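Local atomic coordinates of inactive dihydroorotase-like domain (Chaetomium thermophilum, PDB entry 5NNL), a protein that is an inactive dihydroorotase-like domain with a barrel-type alpha/beta fold, related to active enzymes but lacking their activity. Residues G8-V20 / Y39-I53. Residues are numbered along the deposited sequence; the frame is centred on the assembly and turned at random.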
loop_
_atom_site.group_PDB
_atom_site.type_symbol
_atom_site.label_atom_id
_atom_site.label_comp_id
_atom_site.label_asym_id
_atom_site.label_seq_id
_atom_site.Cartn_x
_atom_site.Cartn_y
_atom_site.Cartn_z
ATOM N N GLY A 8 -11.887 -3.377 10.359
ATOM C CA GLY A 8 -11.623 -3.057 8.972
ATOM C C GLY A 8 -10.143 -2.829 8.756
ATOM O O GLY A 8 -9.498 -2.147 9.559
ATOM N N LEU A 9 -9.583 -3.402 7.697
ATOM C CA LEU A 9 -8.143 -3.364 7.481
ATOM C C LEU A 9 -7.768 -2.209 6.560
ATOM O O LEU A 9 -8.614 -1.583 5.915
ATOM C CB LEU A 9 -7.645 -4.699 6.913
ATOM C CG LEU A 9 -7.868 -5.918 7.817
ATOM C CD1 LEU A 9 -7.401 -7.192 7.118
ATOM C CD2 LEU A 9 -7.161 -5.759 9.169
ATOM N N ILE A 10 -6.466 -1.936 6.505
ATOM C CA ILE A 10 -5.931 -0.745 5.861
ATOM C C ILE A 10 -4.820 -1.158 4.910
ATOM O O ILE A 10 -3.883 -1.860 5.309
ATOM C CB ILE A 10 -5.413 0.268 6.898
ATOM C CG1 ILE A 10 -6.554 0.692 7.827
ATOM C CG2 ILE A 10 -4.791 1.481 6.206
ATOM C CD1 ILE A 10 -6.135 1.614 8.965
ATOM N N ASN A 11 -4.932 -0.738 3.654
ATOM C CA ASN A 11 -3.872 -0.893 2.662
ATOM C C ASN A 11 -3.351 0.497 2.320
ATOM O O ASN A 11 -4.058 1.293 1.693
ATOM C CB ASN A 11 -4.373 -1.603 1.407
ATOM C CG ASN A 11 -3.321 -1.651 0.313
ATOM O OD1 ASN A 11 -2.122 -1.630 0.590
ATOM N ND2 ASN A 11 -3.764 -1.699 -0.935
ATOM N N ILE A 12 -2.115 0.793 2.734
ATOM C CA ILE A 12 -1.559 2.127 2.519
ATOM C C ILE A 12 -1.000 2.342 1.122
ATOM O O ILE A 12 -0.408 3.397 0.864
ATOM C CB ILE A 12 -0.441 2.441 3.531
ATOM C CG1 ILE A 12 0.678 1.401 3.430
ATOM C CG2 ILE A 12 -1.005 2.467 4.929
ATOM C CD1 ILE A 12 1.997 1.873 3.975
ATOM N N ALA A 13 -1.159 1.383 0.212
ATOM C CA ALA A 13 -0.651 1.539 -1.153
ATOM C C ALA A 13 -1.546 0.700 -2.065
ATOM O O ALA A 13 -1.278 -0.479 -2.306
ATOM C CB ALA A 13 0.810 1.123 -1.264
ATOM N N ALA A 14 -2.616 1.321 -2.555
ATOM C CA ALA A 14 -3.512 0.699 -3.518
ATOM C C ALA A 14 -3.235 1.302 -4.887
ATOM O O ALA A 14 -3.405 2.512 -5.083
ATOM C CB ALA A 14 -4.975 0.898 -3.122
ATOM N N PHE A 15 -2.813 0.465 -5.827
ATOM C CA PHE A 15 -2.452 0.937 -7.154
ATOM C C PHE A 15 -3.696 1.053 -8.028
ATOM O O PHE A 15 -4.510 0.126 -8.092
ATOM C CB PHE A 15 -1.438 -0.011 -7.790
ATOM C CG PHE A 15 -0.907 0.464 -9.112
ATOM C CD1 PHE A 15 -0.068 1.567 -9.186
ATOM C CD2 PHE A 15 -1.235 -0.201 -10.280
ATOM C CE1 PHE A 15 0.425 2.000 -10.405
ATOM C CE2 PHE A 15 -0.748 0.225 -11.498
ATOM C CZ PHE A 15 0.085 1.327 -11.561
ATOM N N VAL A 16 -3.837 2.191 -8.701
ATOM C CA VAL A 16 -4.992 2.457 -9.553
ATOM C C VAL A 16 -4.485 2.859 -10.933
ATOM O O VAL A 16 -4.104 4.020 -11.137
ATOM C CB VAL A 16 -5.899 3.540 -8.945
ATOM C CG1 VAL A 16 -7.113 3.796 -9.844
ATOM C CG2 VAL A 16 -6.351 3.125 -7.547
ATOM N N PRO A 17 -4.456 1.935 -11.899
ATOM C CA PRO A 17 -3.928 2.276 -13.234
ATOM C C PRO A 17 -4.510 3.545 -13.838
ATOM O O PRO A 17 -3.749 4.432 -14.242
ATOM C CB PRO A 17 -4.281 1.030 -14.058
ATOM C CG PRO A 17 -4.250 -0.081 -13.078
ATOM C CD PRO A 17 -4.731 0.496 -11.767
ATOM N N GLY A 18 -5.834 3.656 -13.920
ATOM C CA GLY A 18 -6.458 4.816 -14.530
ATOM C C GLY A 18 -6.852 5.876 -13.523
ATOM O O GLY A 18 -7.899 6.516 -13.659
ATOM N N LEU A 19 -6.008 6.077 -12.509
ATOM C CA LEU A 19 -6.313 7.056 -11.470
ATOM C C LEU A 19 -6.539 8.444 -12.059
ATOM O O LEU A 19 -7.487 9.143 -11.677
ATOM C CB LEU A 19 -5.179 7.097 -10.445
ATOM C CG LEU A 19 -5.336 8.106 -9.306
ATOM C CD1 LEU A 19 -6.554 7.778 -8.457
ATOM C CD2 LEU A 19 -4.079 8.144 -8.456
ATOM N N VAL A 20 -5.674 8.865 -12.977
ATOM C CA VAL A 20 -5.727 10.205 -13.548
ATOM C C VAL A 20 -6.274 10.176 -14.975
ATOM O O VAL A 20 -6.103 11.137 -15.723
ATOM C CB VAL A 20 -4.353 10.894 -13.488
ATOM C CG1 VAL A 20 -4.004 11.240 -12.048
ATOM C CG2 VAL A 20 -3.270 10.014 -14.111
ATOM N N TYR A 39 -10.468 -4.696 3.325
ATOM C CA TYR A 39 -9.854 -3.383 3.483
ATOM C C TYR A 39 -10.947 -2.321 3.405
ATOM O O TYR A 39 -11.498 -2.068 2.330
ATOM C CB TYR A 39 -8.786 -3.159 2.414
ATOM C CG TYR A 39 -7.751 -4.261 2.362
ATOM C CD1 TYR A 39 -6.745 -4.342 3.318
ATOM C CD2 TYR A 39 -7.787 -5.228 1.368
ATOM C CE1 TYR A 39 -5.801 -5.355 3.284
ATOM C CE2 TYR A 39 -6.845 -6.243 1.321
ATOM C CZ TYR A 39 -5.855 -6.302 2.285
ATOM O OH TYR A 39 -4.911 -7.308 2.255
ATOM N N SER A 40 -11.263 -1.706 4.545
ATOM C CA SER A 40 -12.244 -0.628 4.598
ATOM C C SER A 40 -11.615 0.750 4.438
ATOM O O SER A 40 -12.343 1.748 4.417
ATOM C CB SER A 40 -13.022 -0.688 5.918
ATOM O OG SER A 40 -12.162 -0.512 7.032
ATOM N N MET A 41 -10.289 0.828 4.333
ATOM C CA MET A 41 -9.580 2.089 4.165
ATOM C C MET A 41 -8.326 1.823 3.351
ATOM O O MET A 41 -7.537 0.941 3.703
ATOM C CB MET A 41 -9.203 2.701 5.518
ATOM C CG MET A 41 -9.874 4.029 5.826
ATOM S SD MET A 41 -9.304 5.379 4.773
ATOM C CE MET A 41 -8.815 6.574 6.012
ATOM N N ILE A 42 -8.137 2.587 2.280
ATOM C CA ILE A 42 -6.976 2.425 1.411
ATOM C C ILE A 42 -6.413 3.796 1.071
ATOM O O ILE A 42 -7.161 4.751 0.832
ATOM C CB ILE A 42 -7.321 1.648 0.121
ATOM C CG1 ILE A 42 -8.343 2.410 -0.727
ATOM C CG2 ILE A 42 -7.839 0.262 0.467
ATOM C CD1 ILE A 42 -8.588 1.796 -2.101
ATOM N N ARG A 43 -5.087 3.891 1.056
ATOM C CA ARG A 43 -4.401 5.042 0.490
ATOM C C ARG A 43 -4.108 4.754 -0.973
ATOM O O ARG A 43 -3.558 3.699 -1.308
ATOM C CB ARG A 43 -3.106 5.348 1.244
ATOM C CG ARG A 43 -2.180 6.305 0.497
ATOM C CD ARG A 43 -0.905 6.621 1.259
ATOM N NE ARG A 43 0.019 7.349 0.397
ATOM C CZ ARG A 43 0.762 6.782 -0.549
ATOM N NH1 ARG A 43 0.705 5.470 -0.755
ATOM N NH2 ARG A 43 1.564 7.529 -1.295
ATOM N N ILE A 44 -4.484 5.686 -1.836
ATOM C CA ILE A 44 -4.318 5.530 -3.273
ATOM C C ILE A 44 -2.918 5.987 -3.657
ATOM O O ILE A 44 -2.507 7.107 -3.329
ATOM C CB ILE A 44 -5.392 6.323 -4.036
ATOM C CG1 ILE A 44 -6.793 5.988 -3.504
ATOM C CG2 ILE A 44 -5.306 6.039 -5.523
ATOM C CD1 ILE A 44 -7.152 4.518 -3.572
ATOM N N MET A 45 -2.185 5.122 -4.343
ATOM C CA MET A 45 -0.836 5.454 -4.781
ATOM C C MET A 45 -0.902 6.576 -5.809
ATOM O O MET A 45 -1.550 6.411 -6.852
ATOM C CB MET A 45 -0.152 4.227 -5.374
ATOM C CG MET A 45 -0.001 3.072 -4.389
ATOM S SD MET A 45 0.815 1.635 -5.098
ATOM C CE MET A 45 2.463 2.282 -5.365
ATOM N N PRO A 46 -0.255 7.721 -5.573
ATOM C CA PRO A 46 -0.382 8.842 -6.522
ATOM C C PRO A 46 0.204 8.559 -7.898
ATOM O O PRO A 46 -0.147 9.262 -8.852
ATOM C CB PRO A 46 0.359 9.988 -5.820
ATOM C CG PRO A 46 1.299 9.319 -4.858
ATOM C CD PRO A 46 0.635 8.038 -4.443
ATOM N N VAL A 47 1.074 7.563 -8.036
ATOM C CA VAL A 47 1.670 7.210 -9.320
ATOM C C VAL A 47 0.868 6.057 -9.907
ATOM O O VAL A 47 0.758 4.988 -9.294
ATOM C CB VAL A 47 3.155 6.841 -9.164
ATOM C CG1 VAL A 47 3.738 6.311 -10.472
ATOM C CG2 VAL A 47 3.956 8.055 -8.677
ATOM N N SER A 48 0.314 6.265 -11.097
ATOM C CA SER A 48 -0.522 5.276 -11.758
ATOM C C SER A 48 0.181 4.763 -13.023
ATOM O O SER A 48 1.404 4.901 -13.165
ATOM C CB SER A 48 -1.900 5.896 -12.020
ATOM O OG SER A 48 -1.802 7.139 -12.695
ATOM N N LYS A 49 -0.588 4.159 -13.935
ATOM C CA LYS A 49 -0.000 3.468 -15.083
ATOM C C LYS A 49 0.868 4.406 -15.919
ATOM O O LYS A 49 2.086 4.216 -16.027
ATOM C CB LYS A 49 -1.110 2.847 -15.933
ATOM C CG LYS A 49 -0.657 2.326 -17.302
ATOM C CD LYS A 49 -1.151 0.912 -17.553
ATOM C CE LYS A 49 -1.160 0.541 -19.037
ATOM N NZ LYS A 49 0.054 -0.229 -19.448
ATOM N N ASP A 50 0.256 5.412 -16.534
ATOM C CA ASP A 50 0.956 6.353 -17.405
ATOM C C ASP A 50 0.673 7.785 -16.976
ATOM O O ASP A 50 0.486 8.682 -17.803
ATOM C CB ASP A 50 0.568 6.135 -18.867
ATOM C CG ASP A 50 1.248 4.918 -19.479
ATOM O OD1 ASP A 50 2.492 4.819 -19.384
ATOM O OD2 ASP A 50 0.538 4.060 -20.050
ATOM N N GLY A 51 0.644 8.015 -15.671
ATOM C CA GLY A 51 0.402 9.342 -15.149
ATOM C C GLY A 51 0.605 9.360 -13.653
ATOM O O GLY A 51 1.057 8.381 -13.057
ATOM N N SER A 52 0.264 10.493 -13.046
ATOM C CA SER A 52 0.427 10.637 -11.608
ATOM C C SER A 52 -0.330 11.867 -11.135
ATOM O O SER A 52 -0.599 12.790 -11.908
ATOM C CB SER A 52 1.906 10.758 -11.226
ATOM O OG SER A 52 2.451 11.967 -11.729
ATOM N N ILE A 53 -0.666 11.865 -9.847
ATOM C CA ILE A 53 -1.141 13.070 -9.174
ATOM C C ILE A 53 0.095 13.906 -8.853
ATOM O O ILE A 53 0.812 13.636 -7.888
ATOM C CB ILE A 53 -1.963 12.751 -7.923
ATOM C CG1 ILE A 53 -3.227 11.974 -8.314
ATOM C CG2 ILE A 53 -2.323 14.042 -7.172
ATOM C CD1 ILE A 53 -4.115 11.582 -7.137
#
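Tyr39 lays one face of its ring against CB of Asn11, while the backbone N of Ile10 sits near the ring plane at the edge. At the edge of the Phe15 ring, CE1 lies 3.2 Å from Val47 O, close to the ring plane, where the slightly positive ring hydrogens probably suit the carbonyl oxygen. Met45 SD joins that edge in a Met-aromatic contact, 5.4 Å from the ring centroid, and the two side chains cross nearly at right angles; Tyr223 meets the same ring. The guanidinium of Arg43 is also met edge-on, NH1 giving Ile12 O an in-plane bond of 2.9 Å. Its carbon chain, extended from CG to NE, passes close by that oxygen, and the turn at chi4 (-78°) swings NH1 onto it.

Strands 9-11 and 41-44 run parallel, 7° apart, as neighbouring barrel strands. Arg43 N donates to Asn11 O, and Ala14 N donates to Arg43 O at 2.8 Å, but a beta bulge separates these bonds where the chain turns at Ile12. Asn11 suits this corner: its OD1 accepts from Ala13 N in an Asx turn, the donor standing above the carbonyl plane, and also from Ile218 N. Small Ala14 lets CD1 of Ile42 approach its CB to 3.9 Å. Beyond the strands, branched Leu19 spreads its methyls, CD1 onto Ile44 CG2 and CD2 onto Ile53 CD1, while Lys49 N hydrogen-bonds to a lone pair of Pro17 O.

The long arginine thus brings a probably charged group into a buried part of the contact, where NH1 satisfies Ile12 O, NE bonds Ser97 OG and NH2 bonds Ser77 OG weakly.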